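Local coordinates for protein 3',5'-cyclic-nucleotide phosphodiesterase 1 (Saccharomyces cerevisiae, PDB 4OJV) that belongs to the class-II phosphodiesterases of the metallo-hydrolase clan and holds two zinc ions, at residues Ile144-Leu158 with Glu181-Pro193. Sequence-based numbering, arbitrary orientation.
Sequences IYEQENSKKKTIWGL and ERSRKLKLKCLNP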
loop_
_atom_site.group_PDB
_atom_site.type_symbol
_atom_site.label_atom_id
_atom_site.label_comp_id
_atom_site.label_asym_id
_atom_site.label_seq_id
_atom_site.Cartn_x
_atom_site.Cartn_y
_atom_site.Cartn_z
ATOM N N ILE A 144 -16.890 3.491 -0.259
ATOM C CA ILE A 144 -18.234 3.028 0.069
ATOM C C ILE A 144 -19.214 4.205 0.235
ATOM O O ILE A 144 -20.416 4.021 0.087
ATOM C CB ILE A 144 -18.221 2.127 1.327
ATOM C CG1 ILE A 144 -17.395 0.864 1.082
ATOM C CG2 ILE A 144 -19.624 1.721 1.726
ATOM C CD1 ILE A 144 -16.808 0.232 2.334
ATOM N N TYR A 145 -18.700 5.407 0.507
ATOM C CA TYR A 145 -19.546 6.590 0.744
ATOM C C TYR A 145 -19.754 7.491 -0.461
ATOM O O TYR A 145 -20.256 8.615 -0.317
ATOM C CB TYR A 145 -18.975 7.428 1.875
ATOM C CG TYR A 145 -18.866 6.666 3.149
ATOM C CD1 TYR A 145 -20.008 6.214 3.811
ATOM C CD2 TYR A 145 -17.624 6.391 3.703
ATOM C CE1 TYR A 145 -19.910 5.502 4.987
ATOM C CE2 TYR A 145 -17.516 5.685 4.883
ATOM C CZ TYR A 145 -18.661 5.246 5.521
ATOM O OH TYR A 145 -18.549 4.545 6.693
ATOM N N GLU A 146 -19.378 7.010 -1.640
ATOM C CA GLU A 146 -19.570 7.778 -2.866
ATOM C C GLU A 146 -21.030 8.013 -3.281
ATOM O O GLU A 146 -21.304 8.901 -4.093
ATOM C CB GLU A 146 -18.790 7.143 -4.015
ATOM C CG GLU A 146 -17.346 7.605 -4.082
ATOM C CD GLU A 146 -17.204 9.101 -4.329
ATOM O OE1 GLU A 146 -18.130 9.724 -4.896
ATOM O OE2 GLU A 146 -16.154 9.662 -3.959
ATOM N N GLN A 147 -21.959 7.237 -2.723
ATOM C CA GLN A 147 -23.369 7.300 -3.136
ATOM C C GLN A 147 -24.354 6.987 -2.008
ATOM O O GLN A 147 -24.008 6.303 -1.041
ATOM C CB GLN A 147 -23.628 6.384 -4.347
ATOM C CG GLN A 147 -23.308 4.909 -4.127
ATOM C CD GLN A 147 -21.817 4.625 -4.095
ATOM O OE1 GLN A 147 -21.106 4.838 -5.080
ATOM N NE2 GLN A 147 -21.337 4.141 -2.958
ATOM N N GLU A 148 -25.580 7.491 -2.151
ATOM C CA GLU A 148 -26.638 7.286 -1.160
ATOM C C GLU A 148 -27.180 5.856 -1.224
ATOM O O GLU A 148 -27.120 5.122 -0.232
ATOM C CB GLU A 148 -27.763 8.308 -1.352
ATOM C CG GLU A 148 -28.596 8.561 -0.103
ATOM C CD GLU A 148 -29.701 9.575 -0.327
ATOM O OE1 GLU A 148 -30.618 9.297 -1.131
ATOM O OE2 GLU A 148 -29.658 10.649 0.309
ATOM N N ASN A 149 -27.709 5.471 -2.386
ATOM C CA ASN A 149 -28.085 4.081 -2.649
ATOM C C ASN A 149 -26.819 3.235 -2.784
ATOM O O ASN A 149 -26.225 3.130 -3.862
ATOM C CB ASN A 149 -29.000 3.960 -3.879
ATOM C CG ASN A 149 -28.462 4.696 -5.098
ATOM O OD1 ASN A 149 -27.997 5.833 -5.005
ATOM N ND2 ASN A 149 -28.538 4.047 -6.256
ATOM N N SER A 150 -26.415 2.636 -1.669
ATOM C CA SER A 150 -25.058 2.130 -1.516
ATOM C C SER A 150 -24.948 0.617 -1.357
ATOM O O SER A 150 -25.664 0.007 -0.559
ATOM C CB SER A 150 -24.394 2.812 -0.316
ATOM O OG SER A 150 -25.105 2.530 0.877
ATOM N N LYS A 151 -24.036 0.027 -2.122
ATOM C CA LYS A 151 -23.623 -1.353 -1.914
ATOM C C LYS A 151 -22.733 -1.405 -0.665
ATOM O O LYS A 151 -21.752 -0.665 -0.562
ATOM C CB LYS A 151 -22.861 -1.879 -3.133
ATOM C CG LYS A 151 -23.694 -2.013 -4.402
ATOM C CD LYS A 151 -22.908 -2.762 -5.466
ATOM C CE LYS A 151 -23.665 -2.870 -6.778
ATOM N NZ LYS A 151 -22.777 -3.391 -7.857
ATOM N N LYS A 152 -23.092 -2.273 0.278
ATOM C CA LYS A 152 -22.406 -2.362 1.570
ATOM C C LYS A 152 -21.358 -3.465 1.560
ATOM O O LYS A 152 -21.515 -4.466 0.854
ATOM C CB LYS A 152 -23.409 -2.621 2.692
ATOM C CG LYS A 152 -24.497 -1.563 2.815
ATOM C CD LYS A 152 -25.298 -1.735 4.093
ATOM C CE LYS A 152 -26.316 -0.617 4.248
ATOM N NZ LYS A 152 -26.992 -0.657 5.573
ATOM N N LYS A 153 -20.297 -3.276 2.344
ATOM C CA LYS A 153 -19.217 -4.261 2.445
ATOM C C LYS A 153 -19.113 -4.887 3.831
ATOM O O LYS A 153 -19.299 -4.219 4.852
ATOM C CB LYS A 153 -17.869 -3.640 2.083
ATOM C CG LYS A 153 -17.748 -3.077 0.670
ATOM C CD LYS A 153 -16.278 -2.841 0.341
ATOM C CE LYS A 153 -16.047 -1.764 -0.707
ATOM N NZ LYS A 153 -16.293 -2.245 -2.085
ATOM N N THR A 154 -18.798 -6.173 3.850
ATOM C CA THR A 154 -18.609 -6.926 5.076
ATOM C C THR A 154 -17.213 -7.532 5.086
ATOM O O THR A 154 -16.759 -8.105 4.083
ATOM C CB THR A 154 -19.673 -8.034 5.235
ATOM O OG1 THR A 154 -20.976 -7.446 5.192
ATOM C CG2 THR A 154 -19.507 -8.764 6.558
ATOM N N ILE A 155 -16.534 -7.391 6.220
ATOM C CA ILE A 155 -15.210 -7.959 6.448
ATOM C C ILE A 155 -15.409 -9.133 7.405
ATOM O O ILE A 155 -15.886 -8.939 8.536
ATOM C CB ILE A 155 -14.255 -6.932 7.098
ATOM C CG1 ILE A 155 -14.099 -5.673 6.234
ATOM C CG2 ILE A 155 -12.907 -7.576 7.370
ATOM C CD1 ILE A 155 -13.548 -4.480 6.995
ATOM N N TRP A 156 -15.083 -10.335 6.932
ATOM C CA TRP A 156 -15.213 -11.567 7.700
ATOM C C TRP A 156 -13.873 -12.060 8.148
ATOM O O TRP A 156 -12.865 -11.918 7.440
ATOM C CB TRP A 156 -15.819 -12.658 6.842
ATOM C CG TRP A 156 -17.158 -12.357 6.244
ATOM C CD1 TRP A 156 -17.431 -11.733 5.036
ATOM C CD2 TRP A 156 -18.462 -12.710 6.803
ATOM N NE1 TRP A 156 -18.785 -11.675 4.814
ATOM C CE2 TRP A 156 -19.458 -12.248 5.837
ATOM C CE3 TRP A 156 -18.887 -13.348 7.963
ATOM C CZ2 TRP A 156 -20.822 -12.415 6.050
ATOM C CZ3 TRP A 156 -20.262 -13.516 8.166
ATOM C CH2 TRP A 156 -21.203 -13.055 7.233
ATOM N N GLY A 157 -13.838 -12.718 9.302
ATOM C CA GLY A 157 -12.615 -13.343 9.777
ATOM C C GLY A 157 -12.870 -14.129 11.039
ATOM O O GLY A 157 -13.936 -14.016 11.647
ATOM N N LEU A 158 -11.892 -14.925 11.432
ATOM C CA LEU A 158 -11.892 -15.521 12.756
ATOM C C LEU A 158 -11.666 -14.417 13.795
ATOM O O LEU A 158 -11.217 -13.323 13.451
ATOM C CB LEU A 158 -10.805 -16.598 12.840
ATOM C CG LEU A 158 -10.997 -17.851 11.969
ATOM C CD1 LEU A 158 -9.820 -18.796 12.155
ATOM C CD2 LEU A 158 -12.318 -18.556 12.248
ATOM N N GLU A 181 -20.146 4.292 11.850
ATOM C CA GLU A 181 -21.050 5.148 11.080
ATOM C C GLU A 181 -22.412 4.461 10.979
ATOM O O GLU A 181 -22.490 3.263 10.715
ATOM C CB GLU A 181 -20.455 5.483 9.699
ATOM C CG GLU A 181 -21.363 6.281 8.759
ATOM C CD GLU A 181 -21.467 7.753 9.114
ATOM O OE1 GLU A 181 -22.015 8.080 10.187
ATOM O OE2 GLU A 181 -21.018 8.591 8.303
ATOM N N ARG A 182 -23.481 5.217 11.228
ATOM C CA ARG A 182 -24.813 4.641 11.437
ATOM C C ARG A 182 -25.402 3.870 10.256
ATOM O O ARG A 182 -26.263 3.019 10.451
ATOM C CB ARG A 182 -25.797 5.736 11.859
ATOM C CG ARG A 182 -26.348 6.497 10.664
ATOM C CD ARG A 182 -27.168 7.703 11.030
ATOM N NE ARG A 182 -28.355 7.359 11.797
ATOM C CZ ARG A 182 -29.215 8.272 12.205
ATOM N NH1 ARG A 182 -29.000 9.547 11.898
ATOM N NH2 ARG A 182 -30.270 7.916 12.912
ATOM N N SER A 183 -24.949 4.170 9.037
ATOM C CA SER A 183 -25.471 3.486 7.854
ATOM C C SER A 183 -24.970 2.049 7.735
ATOM O O SER A 183 -25.506 1.273 6.944
ATOM C CB SER A 183 -25.163 4.268 6.570
ATOM O OG SER A 183 -23.771 4.390 6.348
ATOM N N ARG A 184 -23.959 1.701 8.535
ATOM C CA ARG A 184 -23.409 0.335 8.583
ATOM C C ARG A 184 -23.001 -0.173 7.199
ATOM O O ARG A 184 -23.198 -1.342 6.862
ATOM C CB ARG A 184 -24.361 -0.642 9.299
ATOM C CG ARG A 184 -24.785 -0.210 10.703
ATOM C CD ARG A 184 -23.605 -0.131 11.666
ATOM N NE ARG A 184 -23.960 0.463 12.958
ATOM C CZ ARG A 184 -24.231 -0.227 14.064
ATOM N NH1 ARG A 184 -24.204 -1.555 14.058
ATOM N NH2 ARG A 184 -24.535 0.417 15.185
ATOM N N LYS A 185 -22.434 0.730 6.406
ATOM C CA LYS A 185 -21.961 0.401 5.061
ATOM C C LYS A 185 -20.670 -0.426 5.085
ATOM O O LYS A 185 -20.319 -1.050 4.082
ATOM C CB LYS A 185 -21.764 1.679 4.234
ATOM C CG LYS A 185 -23.039 2.451 3.898
ATOM C CD LYS A 185 -22.752 3.601 2.936
ATOM C CE LYS A 185 -23.822 4.685 3.003
ATOM N NZ LYS A 185 -23.629 5.736 1.961
ATOM N N LEU A 186 -19.967 -0.410 6.217
ATOM C CA LEU A 186 -18.834 -1.298 6.460
ATOM C C LEU A 186 -19.076 -2.033 7.761
ATOM O O LEU A 186 -19.279 -1.398 8.796
ATOM C CB LEU A 186 -17.516 -0.527 6.533
ATOM C CG LEU A 186 -16.253 -1.401 6.566
ATOM C CD1 LEU A 186 -16.093 -2.228 5.291
ATOM C CD2 LEU A 186 -15.018 -0.548 6.793
ATOM N N LYS A 187 -19.074 -3.362 7.707
ATOM C CA LYS A 187 -19.331 -4.198 8.876
ATOM C C LYS A 187 -18.209 -5.190 9.104
ATOM O O LYS A 187 -17.616 -5.676 8.144
ATOM C CB LYS A 187 -20.629 -4.986 8.688
ATOM C CG LYS A 187 -21.893 -4.145 8.725
ATOM C CD LYS A 187 -23.115 -5.048 8.638
ATOM C CE LYS A 187 -24.401 -4.253 8.482
ATOM N NZ LYS A 187 -24.539 -3.682 7.113
ATOM N N LEU A 188 -17.926 -5.489 10.367
ATOM C CA LEU A 188 -17.013 -6.566 10.765
ATOM C C LEU A 188 -17.825 -7.727 11.312
ATOM O O LEU A 188 -18.662 -7.524 12.203
ATOM C CB LEU A 188 -16.050 -6.086 11.854
ATOM C CG LEU A 188 -14.978 -5.061 11.485
ATOM C CD1 LEU A 188 -14.316 -4.486 12.723
ATOM C CD2 LEU A 188 -13.918 -5.708 10.612
ATOM N N LYS A 189 -17.591 -8.934 10.800
ATOM C CA LYS A 189 -18.327 -10.109 11.255
ATOM C C LYS A 189 -17.398 -11.288 11.493
ATOM O O LYS A 189 -16.497 -11.573 10.696
ATOM C CB LYS A 189 -19.421 -10.474 10.255
ATOM C CG LYS A 189 -20.566 -9.477 10.216
ATOM C CD LYS A 189 -21.716 -9.977 9.363
ATOM C CE LYS A 189 -22.755 -8.886 9.162
ATOM N NZ LYS A 189 -23.949 -9.405 8.442
ATOM N N CYS A 190 -17.611 -11.976 12.606
ATOM C CA CYS A 190 -16.807 -13.142 12.948
ATOM C C CYS A 190 -17.348 -14.421 12.332
ATOM O O CYS A 190 -18.555 -14.571 12.109
ATOM C CB CYS A 190 -16.697 -13.310 14.464
ATOM S SG CYS A 190 -15.420 -12.301 15.255
ATOM N N LEU A 191 -16.421 -15.334 12.060
ATOM C CA LEU A 191 -16.716 -16.689 11.641
ATOM C C LEU A 191 -16.277 -17.636 12.749
ATOM O O LEU A 191 -15.348 -17.340 13.502
ATOM C CB LEU A 191 -15.941 -17.028 10.369
ATOM C CG LEU A 191 -16.294 -16.247 9.107
ATOM C CD1 LEU A 191 -15.195 -16.437 8.066
ATOM C CD2 LEU A 191 -17.650 -16.667 8.556
ATOM N N ASN A 192 -16.943 -18.784 12.822
ATOM C CA ASN A 192 -16.535 -19.867 13.708
ATOM C C ASN A 192 -15.579 -20.802 12.986
ATOM O O ASN A 192 -15.838 -21.186 11.844
ATOM C CB ASN A 192 -17.750 -20.665 14.186
ATOM C CG ASN A 192 -18.697 -19.842 15.034
ATOM O OD1 ASN A 192 -18.271 -19.054 15.880
ATOM N ND2 ASN A 192 -19.992 -20.025 14.814
ATOM N N PRO A 193 -14.481 -21.195 13.653
ATOM C CA PRO A 193 -13.528 -22.091 13.011
ATOM C C PRO A 193 -14.120 -23.481 12.747
ATOM O O PRO A 193 -14.921 -23.990 13.554
ATOM C CB PRO A 193 -12.380 -22.173 14.026
ATOM C CG PRO A 193 -13.021 -21.891 15.340
ATOM C CD PRO A 193 -14.097 -20.884 15.042
HETATM O O HOH W 1 -21.113 3.335 7.241
HETATM O O HOH W 2 -22.219 -3.816 5.573
#
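With CG anti to its carbonyl carbon (chi1 -67°) and every later torsion extended, K185 threads its chain between Y145 and S150. Its CD lies 3.9 Å from Y145 CD1, S150 OG sits beside its CD and CE, and its NZ ends in a weak hydrogen bond to Q147 O. K152, equally straight, lies roughly at right angles to K185 and reaches segment 181-193: its NZ donates to S183 O at 2.8 Å, almost in line with that carbonyl. K187 bends at its last torsion (chi4 74°), which turns NZ back to R184 O and to a water that accepts from it and donates to K153 O. K152 NZ and K187 NZ lie 4.2 Å apart, their charges probably eased by these oxygens.

Strands 153-157 and 186-190 pair in parallel, 186-190 being outermost, within this chain, in a mixed sheet, and helix 159-169 makes the beta-alpha-beta crossover between them. K187 is tied twice to strand 153-157: its N donates to K153 O, and I155 N donates to its O at 2.8 Å.

The helix covers the face bearing I155 and L188, where I155 CB meets L188 CD2 at 3.7 Å. On the other face, K189 CB makes a CH-pi contact with the six-membered ring of W156, 4.1 Å from its centroid; L191 CD2 reaches W156 CE3, D123 takes the indole N-H and Y125 stacks on the ring.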